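Local coordinates for sugar ABC transporter, periplasmic sugar-binding protein (Caulobacter crescentus, PDB 4IRX) that binds myo-inositol in the cleft of a two-lobed periplasmic receptor and probably delivers it to an ABC transporter for uptake, at residues 13-18 / 28-33; 20-25 / 94-99. All blocks are in the same frame, centred on the assembly; numbering follows the deposited sequence. Where two conformers were deposited one is given.

How the contacts relate
Contacts 1 and 2 share helix 21-37 and the same mixed sheet, and their centres lie 8 Å apart. Contact 1 packs the middle of the helix on strand 10-15, with the side chain of Phe15 about 10 Å from the bound myo-inositol. Contact 2 brings the N-terminal end of that helix, with Gln20 at its N-cap position, to residues 94-99; Gln20, Phe22, Asp96 and Arg97 belong to the ligand pocket. Along the chain their segments alternate. They also touch directly: Asn16 OD1 is 3.5 Å from Phe23 CZ, and Leu18 CD2 packs 3.6 Å from Phe23 O. The ligand-binding end of the helix thus adjoins the buried apolar contact made by Leu30.

Contact 1: 13-18 / 28-33; sequences VSFNDL and RELEDE
Leu30 meets Val13 and Phe15 almost entirely through one methyl group, in one of its two deposited conformers; the other may place the methyls differently. From its CB, the side chain has CG anti to the backbone N (chi1 169°), a torsion that carries the branch from the helix toward the strand. Leu30 CD1 comes no closer than 4.2 Å to Val13 CG2. Leu30 CD2 does most of the touching, 3.9 Å from Val13 CG1 and 3.9 Å from Val13 CG2, so it sits against both branches of the valine, the two side chains meeting tip to tip. Leu30 CD2 also reaches the rim of the Phe15 ring, lying near the ring plane 4.0 Å from Phe15 CE2, while the two side chains run past each other in opposite directions. This joins the first strand and helix of the beta-alpha-beta unit formed by strand 10-15, helix 21-37 and strand 40-45, in the parallel part of the mixed sheet. Leu18 CD2 lies over one face of the Phe15 ring, 4.0 Å above its plane and offset toward the rim. Val43 of strand 40-45 touches both Phe15 and Leu30, while Ile255 and Leu259 of helix 251-268 also pack on Leu30.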
# COMPACT_ATOMS: atom_id res chain seq x y z
N VAL A 13 -1.19 -2.64 -17.40
CA VAL A 13 -1.09 -2.38 -15.97
C VAL A 13 -1.73 -3.53 -15.22
O VAL A 13 -2.94 -3.75 -15.29
CB VAL A 13 -1.77 -1.05 -15.59
CG1 VAL A 13 -1.51 -0.73 -14.13
CG2 VAL A 13 -1.22 0.06 -16.48
N SER A 14 -0.89 -4.25 -14.48
CA SER A 14 -1.32 -5.41 -13.71
C SER A 14 -1.41 -5.11 -12.22
O SER A 14 -0.39 -4.88 -11.57
CB SER A 14 -0.34 -6.55 -13.96
OG SER A 14 -0.64 -7.64 -13.08
N PHE A 15 -2.63 -5.11 -11.67
CA PHE A 15 -2.85 -4.84 -10.26
C PHE A 15 -2.90 -6.12 -9.47
O PHE A 15 -3.40 -7.12 -9.96
CB PHE A 15 -4.19 -4.10 -10.08
CG PHE A 15 -4.13 -2.63 -10.44
CD1 PHE A 15 -3.75 -1.70 -9.50
CD2 PHE A 15 -4.47 -2.19 -11.72
CE1 PHE A 15 -3.67 -0.35 -9.82
CE2 PHE A 15 -4.40 -0.84 -12.05
CZ PHE A 15 -4.01 0.09 -11.09
N ASN A 16 -2.38 -6.10 -8.25
CA ASN A 16 -2.45 -7.29 -7.40
C ASN A 16 -3.86 -7.73 -7.03
O ASN A 16 -4.14 -8.93 -7.02
CB ASN A 16 -1.60 -7.11 -6.14
CG ASN A 16 -1.94 -5.87 -5.37
OD1 ASN A 16 -1.77 -4.76 -5.87
ND2 ASN A 16 -2.41 -6.03 -4.13
N ASP A 17 -4.74 -6.78 -6.69
CA ASP A 17 -6.09 -7.10 -6.23
C ASP A 17 -6.94 -5.84 -6.30
O ASP A 17 -6.82 -4.96 -5.43
CB ASP A 17 -6.05 -7.62 -4.79
CG ASP A 17 -7.41 -8.11 -4.30
OD1 ASP A 17 -8.41 -7.92 -5.02
OD2 ASP A 17 -7.48 -8.70 -3.20
N LEU A 18 -7.80 -5.75 -7.32
CA LEU A 18 -8.66 -4.58 -7.50
C LEU A 18 -9.92 -4.61 -6.65
O LEU A 18 -10.80 -3.78 -6.81
CB LEU A 18 -8.95 -4.30 -8.98
CG LEU A 18 -7.86 -3.48 -9.68
CD1 LEU A 18 -8.01 -3.55 -11.20
CD2 LEU A 18 -7.95 -2.03 -9.23
N ARG A 28 -8.47 4.85 -10.84
CA ARG A 28 -9.10 6.07 -11.36
C ARG A 28 -8.09 7.12 -11.81
O ARG A 28 -8.28 7.77 -12.84
CB ARG A 28 -10.07 6.68 -10.35
CG ARG A 28 -11.27 5.80 -10.07
CD ARG A 28 -12.35 6.55 -9.28
NE ARG A 28 -12.01 6.70 -7.87
CZ ARG A 28 -12.51 5.95 -6.89
NH1 ARG A 28 -13.39 4.99 -7.16
NH2 ARG A 28 -12.15 6.17 -5.63
N GLU A 29 -7.02 7.29 -11.03
CA GLU A 29 -6.01 8.28 -11.40
C GLU A 29 -5.26 7.80 -12.63
O GLU A 29 -4.89 8.59 -13.49
CB GLU A 29 -5.05 8.55 -10.24
CG GLU A 29 -5.73 8.90 -8.91
CD GLU A 29 -6.61 10.16 -8.94
OE1 GLU A 29 -6.30 11.15 -9.63
OE2 GLU A 29 -7.62 10.17 -8.21
N LEU A 30 -5.04 6.49 -12.71
CA LEU A 30 -4.39 5.90 -13.87
C LEU A 30 -5.17 6.20 -15.15
O LEU A 30 -4.58 6.58 -16.16
CB LEU A 30 -4.25 4.39 -13.70
CG LEU A 30 -3.82 3.62 -14.94
CD1 LEU A 30 -2.34 3.87 -15.20
CD2 LEU A 30 -4.06 2.12 -14.71
N GLU A 31 -6.49 6.03 -15.10
CA GLU A 31 -7.31 6.25 -16.29
C GLU A 31 -7.30 7.70 -16.74
O GLU A 31 -7.29 7.97 -17.94
CB GLU A 31 -8.74 5.78 -16.05
CG GLU A 31 -8.83 4.27 -15.96
CD GLU A 31 -10.15 3.81 -15.39
OE1 GLU A 31 -10.91 4.66 -14.85
OE2 GLU A 31 -10.41 2.59 -15.46
N ASP A 32 -7.29 8.65 -15.79
CA ASP A 32 -7.20 10.08 -16.12
C ASP A 32 -5.89 10.38 -16.83
O ASP A 32 -5.85 10.94 -17.93
CB ASP A 32 -7.31 10.96 -14.86
CG ASP A 32 -6.92 12.43 -15.12
OD1 ASP A 32 -7.41 13.04 -16.09
OD2 ASP A 32 -6.07 12.97 -14.35
N GLU A 33 -4.80 9.96 -16.20
CA GLU A 33 -3.48 10.20 -16.77
C GLU A 33 -3.33 9.54 -18.14
O GLU A 33 -2.74 10.12 -19.04
CB GLU A 33 -2.37 9.78 -15.81
CG GLU A 33 -0.96 10.25 -16.22
CD GLU A 33 -0.69 11.74 -16.02
OE1 GLU A 33 -1.39 12.41 -15.23
OE2 GLU A 33 0.24 12.26 -16.68

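Contact 2: 20-25 / 94-99; sequences QPFFVA and SVDRNI. With INS (1,2,3,4,5,6-hexahydroxy-cyclohexane), chain C.
The myo-inositol pocket is lined here by the start of helix 21-37 and by Asp96 and Arg97. Phe22 lays one ring face against the ligand, with INS C2 3.5 Å above the ring centre; its CG, anti to the backbone N (chi1 175°), directs the ring there. The ring also passes Asp96 obliquely, and Phe22 CD2 lies 3.6 Å above the Phe23 ring plane, over its centre. Phe23 meets the Asp96 carboxylate with its edge: Phe23 CZ lies 3.4 Å from Asp96 OD2, the planes 89° apart. Asp96 grips two neighbouring hydroxyls, accepting from INS O1 at OD1 (2.6 Å) and from INS O6 at OD2 (2.5 Å). Arg97 NE holds the anti lone pair of Asp96 OD2 in a nearly straight salt bridge (2.9 Å, 177°), probably fixing the carboxylate's rotation, while NH2 donates to INS O6. Gln20 OE1 accepts from INS O4 at 2.6 Å. An alanine in place of Phe22 would probably leave the ligand's ring at C2 without its aromatic platform and the Phe23 ring without its cover. Pro72 O takes Arg97 NH1, and Asp140 pairs with NH2. Pro251 and Gln254 of helix 251-268 touch Phe22 and Asp96, respectively, whereas Ser144 of helix 144-160 packs on Arg97.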
# COMPACT_ATOMS: atom_id res chain seq x y z
N GLN A 20 -9.32 -4.10 -3.50
CA GLN A 20 -8.84 -3.20 -2.44
C GLN A 20 -9.19 -1.77 -2.77
O GLN A 20 -8.86 -1.29 -3.86
CB GLN A 20 -7.33 -3.29 -2.27
CG GLN A 20 -6.82 -4.64 -1.78
CD GLN A 20 -5.38 -4.60 -1.36
OE1 GLN A 20 -4.83 -3.53 -1.10
NE2 GLN A 20 -4.74 -5.75 -1.33
N PRO A 21 -9.83 -1.05 -1.84
CA PRO A 21 -10.23 0.35 -2.07
C PRO A 21 -9.09 1.26 -2.47
O PRO A 21 -9.29 2.13 -3.31
CB PRO A 21 -10.77 0.80 -0.71
CG PRO A 21 -11.04 -0.44 0.05
CD PRO A 21 -10.26 -1.56 -0.52
N PHE A 22 -7.91 1.06 -1.89
CA PHE A 22 -6.76 1.87 -2.24
C PHE A 22 -6.47 1.76 -3.72
O PHE A 22 -6.19 2.76 -4.37
CB PHE A 22 -5.56 1.38 -1.44
CG PHE A 22 -4.26 2.04 -1.78
CD1 PHE A 22 -3.93 3.26 -1.22
CD2 PHE A 22 -3.34 1.40 -2.60
CE1 PHE A 22 -2.71 3.87 -1.51
CE2 PHE A 22 -2.10 2.00 -2.88
CZ PHE A 22 -1.79 3.23 -2.31
N PHE A 23 -6.56 0.54 -4.25
CA PHE A 23 -6.20 0.32 -5.65
C PHE A 23 -7.32 0.69 -6.63
O PHE A 23 -7.03 1.11 -7.75
CB PHE A 23 -5.70 -1.11 -5.87
CG PHE A 23 -4.34 -1.34 -5.29
CD1 PHE A 23 -3.23 -0.76 -5.85
CD2 PHE A 23 -4.17 -2.07 -4.12
CE1 PHE A 23 -1.98 -0.95 -5.29
CE2 PHE A 23 -2.91 -2.27 -3.56
CZ PHE A 23 -1.82 -1.70 -4.15
N VAL A 24 -8.58 0.56 -6.22
CA VAL A 24 -9.69 1.10 -7.01
C VAL A 24 -9.44 2.59 -7.22
O VAL A 24 -9.56 3.11 -8.35
CB VAL A 24 -11.04 0.86 -6.30
CG1 VAL A 24 -12.16 1.57 -7.03
CG2 VAL A 24 -11.34 -0.64 -6.22
N ALA A 25 -9.07 3.30 -6.16
CA ALA A 25 -8.82 4.74 -6.28
C ALA A 25 -7.62 5.01 -7.18
O ALA A 25 -7.64 5.94 -7.99
CB ALA A 25 -8.65 5.37 -4.91
N SER A 94 7.68 -1.42 -11.45
CA SER A 94 6.74 -1.76 -10.39
C SER A 94 6.16 -0.48 -9.78
O SER A 94 6.77 0.59 -9.83
CB SER A 94 7.41 -2.64 -9.31
OG SER A 94 8.48 -1.96 -8.67
N VAL A 95 4.95 -0.62 -9.25
CA VAL A 95 4.28 0.48 -8.57
C VAL A 95 3.73 -0.02 -7.24
O VAL A 95 3.27 -1.16 -7.12
CB VAL A 95 3.18 1.13 -9.45
CG1 VAL A 95 1.99 0.21 -9.61
CG2 VAL A 95 2.72 2.48 -8.82
N ASP A 96 3.82 0.86 -6.23
CA ASP A 96 3.33 0.64 -4.86
C ASP A 96 4.18 -0.30 -4.02
O ASP A 96 4.55 0.02 -2.88
CB ASP A 96 1.87 0.21 -4.81
CG ASP A 96 1.41 0.02 -3.38
OD1 ASP A 96 1.23 1.05 -2.69
OD2 ASP A 96 1.27 -1.13 -2.95
N ARG A 97 4.44 -1.48 -4.57
CA ARG A 97 5.38 -2.43 -3.95
C ARG A 97 6.34 -2.93 -5.03
O ARG A 97 6.03 -2.91 -6.23
CB ARG A 97 4.69 -3.60 -3.22
CG ARG A 97 4.00 -4.64 -4.11
CD ARG A 97 2.71 -4.14 -4.72
NE ARG A 97 1.71 -3.90 -3.68
CZ ARG A 97 0.98 -4.84 -3.07
NH1 ARG A 97 1.06 -6.12 -3.40
NH2 ARG A 97 0.14 -4.49 -2.09
N ASN A 98 7.52 -3.35 -4.59
CA ASN A 98 8.58 -3.65 -5.54
C ASN A 98 8.63 -5.10 -5.99
O ASN A 98 7.85 -5.93 -5.54
CB ASN A 98 9.94 -3.14 -5.03
CG ASN A 98 10.45 -3.89 -3.81
OD1 ASN A 98 10.28 -5.11 -3.70
ND2 ASN A 98 11.09 -3.16 -2.89
N ILE A 99 9.50 -5.38 -6.95
CA ILE A 99 9.85 -6.75 -7.31
C ILE A 99 11.31 -6.90 -6.96
O ILE A 99 12.13 -6.05 -7.32
CB ILE A 99 9.63 -6.99 -8.80
CG1 ILE A 99 8.13 -7.00 -9.12
CG2 ILE A 99 10.30 -8.30 -9.22
CD1 ILE A 99 7.81 -7.11 -10.58
C1 INS C . -0.78 -0.20 -0.36
C2 INS C . -1.95 0.28 0.44
C3 INS C . -3.02 -0.78 0.40
C4 INS C . -2.52 -2.05 0.99
C5 INS C . -1.38 -2.58 0.19
C6 INS C . -0.28 -1.55 0.10
O1 INS C . 0.26 0.75 -0.32
O2 INS C . -1.54 0.55 1.75
O3 INS C . -4.18 -0.34 1.06
O4 INS C . -3.54 -2.99 1.08
O5 INS C . -0.93 -3.76 0.76
O6 INS C . 0.82 -2.04 -0.63